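Local coordinates for protein 4-hydroxy-tetrahydrodipicolinate synthase (Methylacidiphilum fumariolicum SolV, PDB 6T3T) that probably condenses pyruvate with aspartate semialdehyde through a Schiff-base intermediate, giving the 4-hydroxy-tetrahydrodipicolinate used to make lysine, at residues V206-L218 with A230-L244. Residues are numbered along the deposited sequence; the frame is centred on the assembly and turned at random.
Sequences VASNLFPRPVSAL and ARQLHQTLYPLFRDL
The ring of Phe241 has its edge turned to 206-218, where Ala207, Val215 and Leu218 meet it near its plane; Ala207 CB comes closest, 3.4 Å from Phe241 CE1. CB of Leu237, one turn earlier, lies over one face, toward the rim. Phe211 is likewise met at its edge: Leu240, with CG anti to the backbone N (chi1 -180°), sets CD2 3.4 Å from Phe211 CE2. Beside it Leu210 CD1 and Leu244 CD2 meet tip to tip at 4.1 Å, while Leu244 CD1 lies 3.6 Å from Ala207 CA. Leu218 is a knob in the hole formed by Ala230, Leu233, His234 and Leu237, its CD1 3.6 Å from His234 CA. Leu233 CD1 packs 3.4 Å from Pro214 O. Val206, touching Leu244, has its side chain about 4 Å from that of Thr45, predicted to bind pyruvate, and so borders the probable active site. Segments 212-218 and 230-243 run roughly antiparallel (140°), axes 9.6 Å apart at the closest, in a helical hairpin whose inner contact is buried, following the last TIM-barrel strand, 202-205. His234 NE2 is hydrogen-bonded to Ser172 OG of the second subunit; helix 276-295 packs on Phe211 and Leu240, strand 5-9 on Val215.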
loop_
_atom_site.group_PDB
_atom_site.type_symbol
_atom_site.label_atom_id
_atom_site.label_comp_id
_atom_site.label_asym_id
_atom_site.label_seq_id
_atom_site.Cartn_x
_atom_site.Cartn_y
_atom_site.Cartn_z
ATOM N N VAL A 206 -5.885 24.275 4.338
ATOM C CA VAL A 206 -5.573 24.853 3.040
ATOM C C VAL A 206 -6.751 25.622 2.492
ATOM O O VAL A 206 -6.575 26.723 1.980
ATOM C CB VAL A 206 -5.152 23.759 2.038
ATOM C CG1 VAL A 206 -4.935 24.383 0.629
ATOM C CG2 VAL A 206 -3.926 23.024 2.526
ATOM N N ALA A 207 -7.961 25.034 2.585
ATOM C CA ALA A 207 -9.138 25.644 1.968
ATOM C C ALA A 207 -9.422 27.030 2.533
ATOM O O ALA A 207 -9.966 27.876 1.822
ATOM C CB ALA A 207 -10.376 24.769 2.176
ATOM N N SER A 208 -9.056 27.272 3.801
ATOM C CA SER A 208 -9.324 28.545 4.451
ATOM C C SER A 208 -8.595 29.712 3.795
ATOM O O SER A 208 -8.945 30.856 4.086
ATOM C CB SER A 208 -8.947 28.464 5.930
ATOM O OG SER A 208 -7.580 28.116 6.111
ATOM N N ASN A 209 -7.596 29.438 2.942
ATOM C CA ASN A 209 -6.967 30.461 2.108
ATOM C C ASN A 209 -7.991 31.150 1.228
ATOM O O ASN A 209 -7.884 32.353 0.940
ATOM C CB ASN A 209 -5.908 29.835 1.205
ATOM C CG ASN A 209 -4.574 29.696 1.867
ATOM O OD1 ASN A 209 -3.864 30.683 2.088
ATOM N ND2 ASN A 209 -4.204 28.451 2.187
ATOM N N LEU A 210 -8.956 30.375 0.746
ATOM C CA LEU A 210 -9.983 30.819 -0.171
ATOM C C LEU A 210 -11.260 31.195 0.549
ATOM O O LEU A 210 -11.838 32.249 0.260
ATOM C CB LEU A 210 -10.287 29.717 -1.186
ATOM C CG LEU A 210 -9.228 29.389 -2.242
ATOM C CD1 LEU A 210 -9.568 28.040 -2.875
ATOM C CD2 LEU A 210 -9.122 30.506 -3.333
ATOM N N PHE A 211 -11.678 30.366 1.509
ATOM C CA PHE A 211 -12.960 30.512 2.200
ATOM C C PHE A 211 -12.714 30.456 3.703
ATOM O O PHE A 211 -13.109 29.494 4.376
ATOM C CB PHE A 211 -13.953 29.442 1.743
ATOM C CG PHE A 211 -14.245 29.489 0.273
ATOM C CD1 PHE A 211 -15.075 30.473 -0.248
ATOM C CD2 PHE A 211 -13.669 28.564 -0.595
ATOM C CE1 PHE A 211 -15.350 30.535 -1.617
ATOM C CE2 PHE A 211 -13.916 28.625 -1.984
ATOM C CZ PHE A 211 -14.778 29.617 -2.491
ATOM N N PRO A 212 -12.064 31.487 4.260
ATOM C CA PRO A 212 -11.759 31.476 5.706
ATOM C C PRO A 212 -12.988 31.407 6.602
ATOM O O PRO A 212 -13.020 30.608 7.536
ATOM C CB PRO A 212 -10.981 32.798 5.904
ATOM C CG PRO A 212 -11.396 33.662 4.773
ATOM C CD PRO A 212 -11.576 32.713 3.600
ATOM N N ARG A 213 -14.011 32.214 6.353
ATOM C CA ARG A 213 -15.178 32.162 7.234
ATOM C C ARG A 213 -15.913 30.832 7.191
ATOM O O ARG A 213 -16.248 30.311 8.268
ATOM C CB ARG A 213 -16.161 33.286 6.916
ATOM C CG ARG A 213 -16.182 34.435 7.874
ATOM C CD ARG A 213 -17.404 35.316 7.642
ATOM N NE ARG A 213 -17.917 35.831 8.889
ATOM C CZ ARG A 213 -17.663 37.060 9.321
ATOM N NH1 ARG A 213 -18.145 37.467 10.471
ATOM N NH2 ARG A 213 -16.924 37.878 8.589
ATOM N N PRO A 214 -16.245 30.256 6.021
ATOM C CA PRO A 214 -16.923 28.945 6.031
ATOM C C PRO A 214 -16.106 27.815 6.657
ATOM O O PRO A 214 -16.668 26.965 7.356
ATOM C CB PRO A 214 -17.207 28.712 4.541
ATOM C CG PRO A 214 -17.303 30.080 3.966
ATOM C CD PRO A 214 -16.168 30.795 4.652
ATOM N N VAL A 215 -14.803 27.743 6.377
ATOM C CA VAL A 215 -13.979 26.672 6.940
ATOM C C VAL A 215 -13.906 26.796 8.455
ATOM O O VAL A 215 -14.015 25.801 9.181
ATOM C CB VAL A 215 -12.572 26.681 6.312
ATOM C CG1 VAL A 215 -11.626 25.809 7.107
ATOM C CG2 VAL A 215 -12.635 26.197 4.868
ATOM N N SER A 216 -13.648 28.012 8.951
ATOM C CA SER A 216 -13.620 28.233 10.395
ATOM C C SER A 216 -14.997 28.032 11.028
ATOM O O SER A 216 -15.090 27.575 12.176
ATOM C CB SER A 216 -13.062 29.631 10.685
ATOM O OG SER A 216 -14.009 30.631 10.367
ATOM N N ALA A 217 -16.077 28.374 10.314
ATOM C CA ALA A 217 -17.411 28.093 10.842
ATOM C C ALA A 217 -17.640 26.589 10.958
ATOM O O ALA A 217 -18.257 26.118 11.923
ATOM C CB ALA A 217 -18.485 28.715 9.956
ATOM N N LEU A 218 -17.115 25.820 10.007
ATOM C CA LEU A 218 -17.262 24.370 10.073
ATOM C C LEU A 218 -16.754 23.841 11.404
ATOM O O LEU A 218 -17.426 23.039 12.071
ATOM C CB LEU A 218 -16.544 23.716 8.892
ATOM C CG LEU A 218 -16.829 22.237 8.560
ATOM C CD1 LEU A 218 -16.549 21.920 7.097
ATOM C CD2 LEU A 218 -15.971 21.353 9.406
ATOM N N ALA A 230 -22.703 21.416 10.926
ATOM C CA ALA A 230 -21.323 21.165 10.526
ATOM C C ALA A 230 -21.268 20.209 9.323
ATOM O O ALA A 230 -20.587 20.488 8.327
ATOM C CB ALA A 230 -20.503 20.640 11.713
ATOM N N ARG A 231 -22.025 19.108 9.374
ATOM C CA ARG A 231 -22.019 18.147 8.268
ATOM C C ARG A 231 -22.489 18.791 6.964
ATOM O O ARG A 231 -21.921 18.543 5.891
ATOM C CB ARG A 231 -22.912 16.951 8.615
ATOM C CG ARG A 231 -23.085 15.963 7.467
ATOM C CD ARG A 231 -23.692 14.656 7.958
ATOM N NE ARG A 231 -25.080 14.781 8.406
ATOM C CZ ARG A 231 -25.666 13.924 9.245
ATOM N NH1 ARG A 231 -24.982 12.884 9.740
ATOM N NH2 ARG A 231 -26.938 14.094 9.587
ATOM N N GLN A 232 -23.536 19.618 7.055
ATOM C CA GLN A 232 -24.063 20.364 5.921
ATOM C C GLN A 232 -22.980 21.231 5.275
ATOM O O GLN A 232 -22.849 21.263 4.043
ATOM C CB GLN A 232 -25.237 21.210 6.421
ATOM C CG GLN A 232 -26.243 21.654 5.393
ATOM C CD GLN A 232 -27.450 22.364 6.027
ATOM O OE1 GLN A 232 -27.684 22.304 7.244
ATOM N NE2 GLN A 232 -28.199 23.045 5.204
ATOM N N LEU A 233 -22.202 21.961 6.098
ATOM C CA LEU A 233 -21.123 22.791 5.565
ATOM C C LEU A 233 -20.028 21.936 4.968
ATOM O O LEU A 233 -19.501 22.256 3.897
ATOM C CB LEU A 233 -20.507 23.696 6.636
ATOM C CG LEU A 233 -20.860 25.162 6.757
ATOM C CD1 LEU A 233 -19.870 25.891 7.676
ATOM C CD2 LEU A 233 -20.961 25.821 5.402
ATOM N N HIS A 234 -19.690 20.836 5.645
ATOM C CA HIS A 234 -18.729 19.879 5.113
ATOM C C HIS A 234 -19.137 19.390 3.730
ATOM O O HIS A 234 -18.321 19.366 2.802
ATOM C CB HIS A 234 -18.601 18.706 6.073
ATOM C CG HIS A 234 -17.870 17.554 5.489
ATOM N ND1 HIS A 234 -16.496 17.477 5.491
ATOM C CD2 HIS A 234 -18.314 16.429 4.882
ATOM C CE1 HIS A 234 -16.120 16.359 4.896
ATOM N NE2 HIS A 234 -17.204 15.707 4.514
ATOM N N GLN A 235 -20.410 19.033 3.555
ATOM C CA GLN A 235 -20.819 18.496 2.253
ATOM C C GLN A 235 -20.825 19.595 1.197
ATOM O O GLN A 235 -20.487 19.345 0.026
ATOM C CB GLN A 235 -22.211 17.827 2.341
ATOM C CG GLN A 235 -22.307 16.564 3.245
ATOM C CD GLN A 235 -23.749 16.133 3.638
ATOM O OE1 GLN A 235 -24.731 16.783 3.300
ATOM N NE2 GLN A 235 -23.853 15.021 4.362
ATOM N N THR A 236 -21.163 20.819 1.604
ATOM C CA THR A 236 -21.094 21.960 0.701
ATOM C C THR A 236 -19.669 22.178 0.220
ATOM O O THR A 236 -19.445 22.476 -0.959
ATOM C CB THR A 236 -21.597 23.229 1.394
ATOM O OG1 THR A 236 -22.961 23.063 1.797
ATOM C CG2 THR A 236 -21.489 24.426 0.456
ATOM N N LEU A 237 -18.692 22.062 1.128
ATOM C CA LEU A 237 -17.310 22.329 0.764
ATOM C C LEU A 237 -16.571 21.112 0.226
ATOM O O LEU A 237 -15.513 21.288 -0.386
ATOM C CB LEU A 237 -16.539 22.854 1.975
ATOM C CG LEU A 237 -16.863 24.296 2.367
ATOM C CD1 LEU A 237 -16.367 24.509 3.776
ATOM C CD2 LEU A 237 -16.216 25.271 1.417
ATOM N N TYR A 238 -17.099 19.896 0.424
ATOM C CA TYR A 238 -16.322 18.682 0.154
ATOM C C TYR A 238 -15.728 18.605 -1.254
ATOM O O TYR A 238 -14.548 18.226 -1.378
ATOM C CB TYR A 238 -17.160 17.420 0.444
ATOM C CG TYR A 238 -16.303 16.214 0.178
ATOM C CD1 TYR A 238 -15.249 15.893 1.030
ATOM C CD2 TYR A 238 -16.454 15.469 -0.978
ATOM C CE1 TYR A 238 -14.419 14.833 0.766
ATOM C CE2 TYR A 238 -15.631 14.396 -1.251
ATOM C CZ TYR A 238 -14.617 14.086 -0.377
ATOM O OH TYR A 238 -13.787 13.030 -0.662
ATOM N N PRO A 239 -16.458 18.895 -2.337
ATOM C CA PRO A 239 -15.815 18.840 -3.662
ATOM C C PRO A 239 -14.664 19.821 -3.814
ATOM O O PRO A 239 -13.664 19.496 -4.475
ATOM C CB PRO A 239 -16.968 19.148 -4.619
ATOM C CG PRO A 239 -18.187 18.596 -3.875
ATOM C CD PRO A 239 -17.925 19.046 -2.464
ATOM N N LEU A 240 -14.752 20.994 -3.191
ATOM C CA LEU A 240 -13.588 21.879 -3.163
ATOM C C LEU A 240 -12.432 21.240 -2.390
ATOM O O LEU A 240 -11.289 21.246 -2.858
ATOM C CB LEU A 240 -13.955 23.247 -2.571
ATOM C CG LEU A 240 -12.724 24.192 -2.549
ATOM C CD1 LEU A 240 -12.369 24.700 -3.931
ATOM C CD2 LEU A 240 -12.922 25.348 -1.588
ATOM N N PHE A 241 -12.717 20.671 -1.203
ATOM C CA PHE A 241 -11.669 19.998 -0.431
ATOM C C PHE A 241 -10.934 18.969 -1.273
ATOM O O PHE A 241 -9.706 18.831 -1.174
ATOM C CB PHE A 241 -12.244 19.302 0.794
ATOM C CG PHE A 241 -12.718 20.227 1.869
ATOM C CD1 PHE A 241 -12.358 21.581 1.871
ATOM C CD2 PHE A 241 -13.527 19.743 2.880
ATOM C CE1 PHE A 241 -12.818 22.444 2.874
ATOM C CE2 PHE A 241 -14.006 20.598 3.896
ATOM C CZ PHE A 241 -13.638 21.955 3.897
ATOM N N ARG A 242 -11.693 18.198 -2.063
ATOM C CA ARG A 242 -11.145 17.186 -2.959
ATOM C C ARG A 242 -10.278 17.809 -4.055
ATOM O O ARG A 242 -9.141 17.381 -4.293
ATOM C CB ARG A 242 -12.326 16.405 -3.553
ATOM C CG ARG A 242 -12.125 15.070 -4.210
ATOM C CD ARG A 242 -13.420 14.796 -5.043
ATOM N NE ARG A 242 -13.713 15.922 -5.958
ATOM C CZ ARG A 242 -14.931 16.336 -6.333
ATOM N NH1 ARG A 242 -15.045 17.377 -7.149
ATOM N NH2 ARG A 242 -16.032 15.726 -5.896
ATOM N N ASP A 243 -10.803 18.813 -4.751
ATOM C CA ASP A 243 -10.077 19.370 -5.882
ATOM C C ASP A 243 -8.906 20.264 -5.474
ATOM O O ASP A 243 -8.038 20.531 -6.308
ATOM C CB ASP A 243 -11.047 20.112 -6.796
ATOM C CG ASP A 243 -11.863 19.155 -7.609
ATOM O OD1 ASP A 243 -11.449 17.978 -7.661
ATOM O OD2 ASP A 243 -12.902 19.541 -8.177
ATOM N N LEU A 244 -8.826 20.698 -4.218
ATOM C CA LEU A 244 -7.602 21.372 -3.780
ATOM C C LEU A 244 -6.433 20.413 -3.642
ATOM O O LEU A 244 -5.314 20.875 -3.361
ATOM C CB LEU A 244 -7.838 22.078 -2.453
ATOM C CG LEU A 244 -8.690 23.344 -2.608
ATOM C CD1 LEU A 244 -8.897 23.971 -1.243
ATOM C CD2 LEU A 244 -8.026 24.326 -3.574
#